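Local coordinates for kelch domain-containing protein (Colletotrichum graminicola M1.001, PDB 5C86) that probably oxidises alcohols with molecular oxygen at a copper site, as a member of the AA5 galactose oxidase and glyoxal oxidase family, at residues V22-W31 against L98-W108; G241-S250 against G296-S304. All coordinates share one frame; numbering follows the deposited sequence. Where two conformers were deposited one is given.

Contact 1: residues V22-W31 against L98-W108; sequences VPETGNLLVW and LDFKKGESSPW
The CA atoms of V22 and F100 are the nearest pair across the contact, 6.9 Å apart, and the two chains diverge toward W31 and W108. E104 extends its carboxylate into the loop 22-27. Its OE2 is gripped by two donors: T25 OG1 at 2.9 Å, which comes from above the carboxylate plane, and N27 ND2, also at 2.9 Å, which meets the oxygen's syn lone pair. T25 OG1 in turn accepts from N27 N in an ST turn, so one hydroxyl orders its own loop and holds the glutamate. V22 CG1 packs beside the same OE2. In the seven-bladed kelch propeller, this joins the loop between the first two strands of one blade to the loop linking the last two strands of the next. F100 CG lies between its own backbone N and carbonyl carbon (chi1 68°), bringing the ring under the proline: P23 CB sits over one face, 3.9 Å from the centroid, while K101 CG lies over the opposite face. In one of the two E24 conformers the carboxylate forms a salt bridge with K101 NZ, so this link is less certain. Deeper in, L29 and L98 meet tip to tip, their CD2 atoms tightly packed at 3.5 Å. W108 directs its edge toward the face of W31, six-membered ring centroids 5.7 Å apart and planes at 69°, while W31 NE1 is bonded to M71 O.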
# COMPACT_ATOMS: atom_id res chain seq x y z
N VAL A 22 7.89 0.17 -9.24
CA VAL A 22 8.00 1.06 -10.37
C VAL A 22 7.08 0.55 -11.53
O VAL A 22 7.21 -0.60 -11.97
CB VAL A 22 9.46 1.10 -10.83
CG1 VAL A 22 9.59 1.99 -12.03
CG2 VAL A 22 10.40 1.55 -9.67
N PRO A 23 6.18 1.40 -11.98
CA PRO A 23 5.37 0.94 -13.13
C PRO A 23 6.18 0.50 -14.33
O PRO A 23 7.28 0.98 -14.57
CB PRO A 23 4.54 2.14 -13.46
CG PRO A 23 4.40 2.93 -12.23
CD PRO A 23 5.74 2.70 -11.54
N GLU A 24 5.65 -0.49 -15.05
CA GLU A 24 6.13 -1.00 -16.35
C GLU A 24 7.31 -1.90 -16.18
O GLU A 24 7.32 -3.01 -16.68
CB GLU A 24 6.46 0.10 -17.38
CG GLU A 24 5.26 0.60 -18.11
CD GLU A 24 5.58 1.73 -19.04
OE1 GLU A 24 6.78 1.96 -19.40
OE2 GLU A 24 4.59 2.44 -19.33
N THR A 25 8.32 -1.47 -15.41
CA THR A 25 9.47 -2.40 -15.16
C THR A 25 9.20 -3.37 -14.06
O THR A 25 9.68 -4.48 -14.03
CB THR A 25 10.75 -1.68 -14.82
OG1 THR A 25 10.52 -0.89 -13.65
CG2 THR A 25 11.18 -0.76 -15.96
N GLY A 26 8.40 -2.90 -13.09
CA GLY A 26 8.27 -3.68 -11.90
C GLY A 26 9.47 -3.77 -10.96
O GLY A 26 9.51 -4.60 -10.11
N ASN A 27 10.46 -2.90 -11.16
CA ASN A 27 11.58 -2.85 -10.25
C ASN A 27 11.08 -2.34 -8.86
O ASN A 27 10.07 -1.67 -8.75
CB ASN A 27 12.68 -2.03 -10.92
CG ASN A 27 13.25 -2.75 -12.13
OD1 ASN A 27 13.32 -3.98 -12.13
ND2 ASN A 27 13.77 -1.99 -13.08
N LEU A 28 11.87 -2.59 -7.86
CA LEU A 28 11.52 -2.13 -6.48
C LEU A 28 12.45 -0.98 -6.07
O LEU A 28 13.68 -1.17 -5.92
CB LEU A 28 11.70 -3.26 -5.52
CG LEU A 28 11.19 -3.02 -4.07
CD1 LEU A 28 9.64 -2.89 -4.00
CD2 LEU A 28 11.73 -4.14 -3.21
N LEU A 29 11.84 0.14 -5.89
CA LEU A 29 12.53 1.36 -5.42
C LEU A 29 12.38 1.49 -3.91
O LEU A 29 11.26 1.42 -3.40
CB LEU A 29 12.01 2.64 -6.06
CG LEU A 29 12.64 4.01 -5.77
CD1 LEU A 29 14.05 4.05 -6.26
CD2 LEU A 29 11.84 5.06 -6.46
N VAL A 30 13.50 1.65 -3.21
CA VAL A 30 13.47 1.80 -1.76
C VAL A 30 14.14 3.12 -1.34
O VAL A 30 15.07 3.59 -2.03
CB VAL A 30 14.07 0.61 -1.05
CG1 VAL A 30 13.62 -0.70 -1.67
CG2 VAL A 30 15.62 0.67 -1.00
N TRP A 31 13.73 3.65 -0.20
CA TRP A 31 14.45 4.81 0.34
C TRP A 31 14.38 4.84 1.84
O TRP A 31 13.52 4.26 2.48
CB TRP A 31 13.99 6.12 -0.23
CG TRP A 31 12.62 6.66 0.12
CD1 TRP A 31 12.33 7.45 1.18
CD2 TRP A 31 11.39 6.47 -0.60
NE1 TRP A 31 11.03 7.83 1.16
CE2 TRP A 31 10.42 7.21 0.08
CE3 TRP A 31 11.03 5.73 -1.74
CZ2 TRP A 31 9.07 7.28 -0.32
CZ3 TRP A 31 9.67 5.79 -2.16
CH2 TRP A 31 8.73 6.59 -1.46
N LEU A 98 8.62 11.55 -8.54
CA LEU A 98 9.41 10.78 -9.40
C LEU A 98 8.52 10.27 -10.52
O LEU A 98 7.58 9.43 -10.27
CB LEU A 98 10.16 9.63 -8.73
CG LEU A 98 10.96 8.72 -9.62
CD1 LEU A 98 12.13 9.46 -10.28
CD2 LEU A 98 11.55 7.55 -8.89
N ASP A 99 8.87 10.62 -11.75
CA ASP A 99 8.14 10.18 -12.96
C ASP A 99 8.99 9.14 -13.64
O ASP A 99 10.07 9.46 -14.22
CB ASP A 99 7.81 11.35 -13.87
CG ASP A 99 7.08 10.94 -15.18
OD1 ASP A 99 6.82 9.75 -15.44
OD2 ASP A 99 6.76 11.90 -15.92
N PHE A 100 8.58 7.88 -13.57
CA PHE A 100 9.45 6.78 -14.00
C PHE A 100 9.77 6.92 -15.51
O PHE A 100 10.76 6.39 -15.96
CB PHE A 100 8.78 5.41 -13.72
CG PHE A 100 7.58 5.15 -14.56
CD1 PHE A 100 6.34 5.70 -14.27
CD2 PHE A 100 7.68 4.36 -15.69
CE1 PHE A 100 5.24 5.53 -15.09
CE2 PHE A 100 6.57 4.11 -16.48
CZ PHE A 100 5.35 4.72 -16.20
N LYS A 101 8.92 7.64 -16.24
CA LYS A 101 9.11 7.81 -17.69
C LYS A 101 10.41 8.57 -17.95
O LYS A 101 11.04 8.35 -19.00
CB LYS A 101 7.92 8.54 -18.35
CG LYS A 101 6.70 7.62 -18.59
CD LYS A 101 7.02 6.26 -19.32
CE LYS A 101 5.76 5.55 -19.88
NZ LYS A 101 5.99 4.38 -20.82
N LYS A 102 10.81 9.43 -17.00
CA LYS A 102 12.08 10.16 -17.09
C LYS A 102 13.30 9.36 -16.66
O LYS A 102 14.41 9.88 -16.75
CB LYS A 102 11.95 11.49 -16.36
CG LYS A 102 10.77 12.31 -16.89
CD LYS A 102 10.70 13.70 -16.28
CE LYS A 102 9.38 14.40 -16.52
NZ LYS A 102 9.23 14.85 -17.92
N GLY A 103 13.11 8.10 -16.22
CA GLY A 103 14.16 7.22 -15.80
C GLY A 103 13.95 6.94 -14.31
O GLY A 103 13.67 7.83 -13.53
N GLU A 104 14.15 5.68 -13.98
CA GLU A 104 13.94 5.17 -12.63
C GLU A 104 14.96 5.75 -11.63
O GLU A 104 14.66 5.81 -10.45
CB GLU A 104 14.19 3.69 -12.64
CG GLU A 104 13.19 2.95 -13.46
CD GLU A 104 13.60 1.51 -13.45
OE1 GLU A 104 14.76 1.17 -13.86
OE2 GLU A 104 12.81 0.73 -13.00
N SER A 105 16.18 6.08 -12.11
CA SER A 105 17.24 6.68 -11.32
C SER A 105 17.36 8.17 -11.57
O SER A 105 18.25 8.82 -11.02
CB SER A 105 18.55 5.97 -11.60
OG SER A 105 18.35 4.58 -11.37
N SER A 106 16.44 8.77 -12.32
CA SER A 106 16.46 10.17 -12.56
C SER A 106 16.11 10.98 -11.27
O SER A 106 15.60 10.41 -10.28
CB SER A 106 15.55 10.49 -13.74
OG SER A 106 14.13 10.46 -13.48
N PRO A 107 16.32 12.32 -11.28
CA PRO A 107 16.10 13.08 -10.04
C PRO A 107 14.63 13.21 -9.68
O PRO A 107 13.78 13.42 -10.55
CB PRO A 107 16.71 14.46 -10.36
CG PRO A 107 17.75 14.16 -11.46
CD PRO A 107 17.10 13.10 -12.29
N TRP A 108 14.35 13.15 -8.38
CA TRP A 108 13.03 13.55 -7.91
C TRP A 108 12.94 15.03 -8.16
O TRP A 108 13.94 15.77 -7.93
CB TRP A 108 12.90 13.28 -6.42
CG TRP A 108 12.81 11.79 -6.09
CD1 TRP A 108 13.76 10.85 -6.11
CD2 TRP A 108 11.58 11.10 -5.70
NE1 TRP A 108 13.23 9.60 -5.76
CE2 TRP A 108 11.90 9.77 -5.50
CE3 TRP A 108 10.29 11.53 -5.51
CZ2 TRP A 108 10.94 8.82 -5.13
CZ3 TRP A 108 9.37 10.64 -5.13
CH2 TRP A 108 9.70 9.30 -4.95

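Contact 2: residues G241-S250 against G296-S304; sequences GGKGYTGYDS and GMQKMWLFS
M300 and S250 belong to neighbouring blades of the kelch propeller, on loops that each link the second and third strands of a blade and come together in a short antiparallel pairing. G247 N donates to M300 O, M300 N to Y248 O and S250 N to Q298 O, all three bonds nearly straight, around a single bridge between D249 and K299. The M300 side chain fills the concave side of the loop 241-250. Its CB and CG lie near Y248 O, CB at 3.8 Å; SD then touches both G242 CA, 3.8 Å away, and S250 CB. A bend at chi3 (68°) swings CE to Y245 O, 3.5 Å off, a buried carbonyl oxygen with no polar partner in the model. Y245 continues the contact: its ring edge takes L302 CD2 in plane, 3.6 Å from CE1, and its OH bonds to Y334 and H178 close to Y120, which binds copper in the metal-loaded protein, placing this loop beside the metal-free copper site. On the outer side, W301 lays a ring face against the G247 backbone, with CA over the six-membered ring. S250 OG donates to M297 O at 2.9 Å, in the carbonyl plane and on a lone pair.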
# COMPACT_ATOMS: atom_id res chain seq x y z
N GLY A 241 -3.14 -3.71 15.33
CA GLY A 241 -2.92 -2.37 15.86
C GLY A 241 -3.06 -2.27 17.38
O GLY A 241 -3.43 -3.21 18.08
N GLY A 242 -2.82 -1.09 17.88
CA GLY A 242 -2.83 -0.86 19.33
C GLY A 242 -3.57 0.39 19.74
O GLY A 242 -3.69 1.36 18.99
N LYS A 243 -3.97 0.46 21.03
CA LYS A 243 -4.71 1.64 21.53
C LYS A 243 -3.89 2.90 21.63
O LYS A 243 -4.43 3.98 21.75
CB LYS A 243 -5.32 1.34 22.90
CG LYS A 243 -6.44 0.39 22.93
CD LYS A 243 -6.96 0.23 24.39
CE LYS A 243 -6.17 -0.80 25.15
NZ LYS A 243 -6.62 -0.78 26.57
N GLY A 244 -2.58 2.79 21.45
CA GLY A 244 -1.69 3.89 21.28
C GLY A 244 -0.56 3.54 20.35
O GLY A 244 -0.34 2.37 20.10
N TYR A 245 0.16 4.55 19.94
CA TYR A 245 1.34 4.33 19.05
C TYR A 245 2.34 3.38 19.66
O TYR A 245 2.92 2.52 18.99
CB TYR A 245 1.97 5.68 18.67
CG TYR A 245 2.69 5.72 17.36
CD1 TYR A 245 3.94 5.13 17.16
CD2 TYR A 245 2.14 6.35 16.30
CE1 TYR A 245 4.54 5.15 15.90
CE2 TYR A 245 2.71 6.42 15.07
CZ TYR A 245 3.91 5.81 14.84
OH TYR A 245 4.53 5.83 13.62
N THR A 246 2.55 3.52 20.98
CA THR A 246 3.42 2.64 21.73
C THR A 246 2.81 2.40 23.08
O THR A 246 1.87 3.09 23.53
CB THR A 246 4.83 3.24 21.97
OG1 THR A 246 4.71 4.43 22.76
CG2 THR A 246 5.53 3.54 20.69
N GLY A 247 3.36 1.41 23.70
CA GLY A 247 3.06 1.16 25.11
C GLY A 247 1.96 0.16 25.43
O GLY A 247 1.79 -0.22 26.60
N TYR A 248 1.23 -0.28 24.44
CA TYR A 248 0.18 -1.27 24.62
C TYR A 248 0.47 -2.52 23.84
O TYR A 248 1.22 -2.52 22.89
CB TYR A 248 -1.11 -0.70 24.06
CG TYR A 248 -1.63 0.49 24.81
CD1 TYR A 248 -2.45 0.29 25.92
CD2 TYR A 248 -1.27 1.74 24.47
CE1 TYR A 248 -2.93 1.39 26.64
CE2 TYR A 248 -1.75 2.85 25.15
CZ TYR A 248 -2.55 2.64 26.25
OH TYR A 248 -3.01 3.72 26.93
N ASP A 249 -0.25 -3.58 24.20
CA ASP A 249 -0.20 -4.84 23.41
C ASP A 249 -1.05 -4.61 22.19
O ASP A 249 -2.16 -4.08 22.31
CB ASP A 249 -0.73 -6.05 24.17
CG ASP A 249 0.27 -6.56 25.19
OD1 ASP A 249 1.48 -6.75 24.86
OD2 ASP A 249 -0.15 -6.82 26.30
N SER A 250 -0.53 -4.97 21.02
CA SER A 250 -1.34 -4.93 19.81
C SER A 250 -2.41 -6.03 19.94
O SER A 250 -2.38 -6.91 20.79
CB SER A 250 -0.46 -5.20 18.63
OG SER A 250 0.17 -6.48 18.68
N GLY A 296 5.30 -7.32 12.39
CA GLY A 296 4.67 -6.73 13.56
C GLY A 296 5.16 -7.34 14.87
O GLY A 296 5.80 -8.39 14.89
N MET A 297 4.83 -6.67 15.94
CA MET A 297 5.18 -7.11 17.32
C MET A 297 4.01 -7.08 18.22
O MET A 297 2.96 -6.50 17.90
CB MET A 297 6.30 -6.19 17.83
CG MET A 297 5.87 -4.76 18.11
SD MET A 297 7.18 -3.50 18.14
CE MET A 297 8.22 -4.06 19.52
N GLN A 298 4.19 -7.67 19.41
CA GLN A 298 3.14 -7.72 20.40
C GLN A 298 3.07 -6.50 21.25
O GLN A 298 2.14 -5.71 21.17
CB GLN A 298 3.33 -8.97 21.29
CG GLN A 298 3.33 -10.23 20.46
CD GLN A 298 3.39 -11.42 21.35
OE1 GLN A 298 4.40 -11.67 21.95
NE2 GLN A 298 2.30 -12.11 21.48
N LYS A 299 4.08 -6.25 22.09
CA LYS A 299 4.08 -5.03 22.89
C LYS A 299 4.77 -3.90 22.13
O LYS A 299 5.98 -3.99 21.82
CB LYS A 299 4.74 -5.32 24.23
CG LYS A 299 4.96 -4.11 25.14
CD LYS A 299 3.67 -3.59 25.71
CE LYS A 299 3.91 -2.53 26.78
NZ LYS A 299 4.17 -3.06 28.15
N MET A 300 4.02 -2.87 21.78
CA MET A 300 4.52 -1.96 20.71
C MET A 300 5.52 -0.95 21.30
O MET A 300 5.12 -0.12 22.09
CB MET A 300 3.33 -1.27 20.05
CG MET A 300 2.52 -2.27 19.22
SD MET A 300 0.89 -1.59 18.77
CE MET A 300 1.39 -0.33 17.67
N TRP A 301 6.72 -0.99 20.71
CA TRP A 301 7.79 -0.02 20.95
C TRP A 301 8.54 0.23 19.66
O TRP A 301 8.69 -0.68 18.82
CB TRP A 301 8.79 -0.52 21.98
CG TRP A 301 8.26 -0.73 23.36
CD1 TRP A 301 8.22 -1.90 23.97
CD2 TRP A 301 7.66 0.22 24.27
NE1 TRP A 301 7.72 -1.76 25.24
CE2 TRP A 301 7.30 -0.47 25.40
CE3 TRP A 301 7.40 1.60 24.22
CZ2 TRP A 301 6.69 0.18 26.50
CZ3 TRP A 301 6.79 2.23 25.31
CH2 TRP A 301 6.45 1.49 26.42
N LEU A 302 9.01 1.44 19.52
CA LEU A 302 9.69 1.85 18.30
C LEU A 302 11.15 1.35 18.30
O LEU A 302 11.78 1.23 19.35
CB LEU A 302 9.63 3.35 18.09
CG LEU A 302 8.26 4.03 18.22
CD1 LEU A 302 8.31 5.44 17.74
CD2 LEU A 302 7.23 3.25 17.42
N PHE A 303 11.66 1.06 17.11
CA PHE A 303 13.10 0.77 16.94
C PHE A 303 13.53 -0.39 17.82
O PHE A 303 14.63 -0.38 18.48
CB PHE A 303 13.93 2.03 17.25
CG PHE A 303 13.52 3.20 16.45
CD1 PHE A 303 13.79 3.29 15.08
CD2 PHE A 303 12.81 4.22 17.01
CE1 PHE A 303 13.37 4.40 14.36
CE2 PHE A 303 12.36 5.29 16.28
CZ PHE A 303 12.61 5.38 14.95
N SER A 304 12.68 -1.41 17.87
CA SER A 304 12.80 -2.51 18.75
C SER A 304 12.49 -3.82 18.07
O SER A 304 11.43 -3.95 17.40
CB SER A 304 11.83 -2.35 19.93
OG SER A 304 12.02 -3.39 20.84

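From the N terminus, strand 5-11 completes the blade that contains the late strands 336-340, 346-350 and 364-369. The chain then enters the next blade, where contact 1 closes a loop of 66 residues between 22-31 and 98-108. Contact 2 follows much later, closing 45 residues between 241-250 and 296-304. The two are in series, neither nested nor crossed, with centres about 33 Å and nearest atoms about 12 Å apart. Each ties together a pair of successive blades. Contact 1 also touches the early set domain through Y460, which meets F100. Both approach H423, which binds copper when present: its side chain is about 8 Å from that of W31 and about 4 Å from that of Y245.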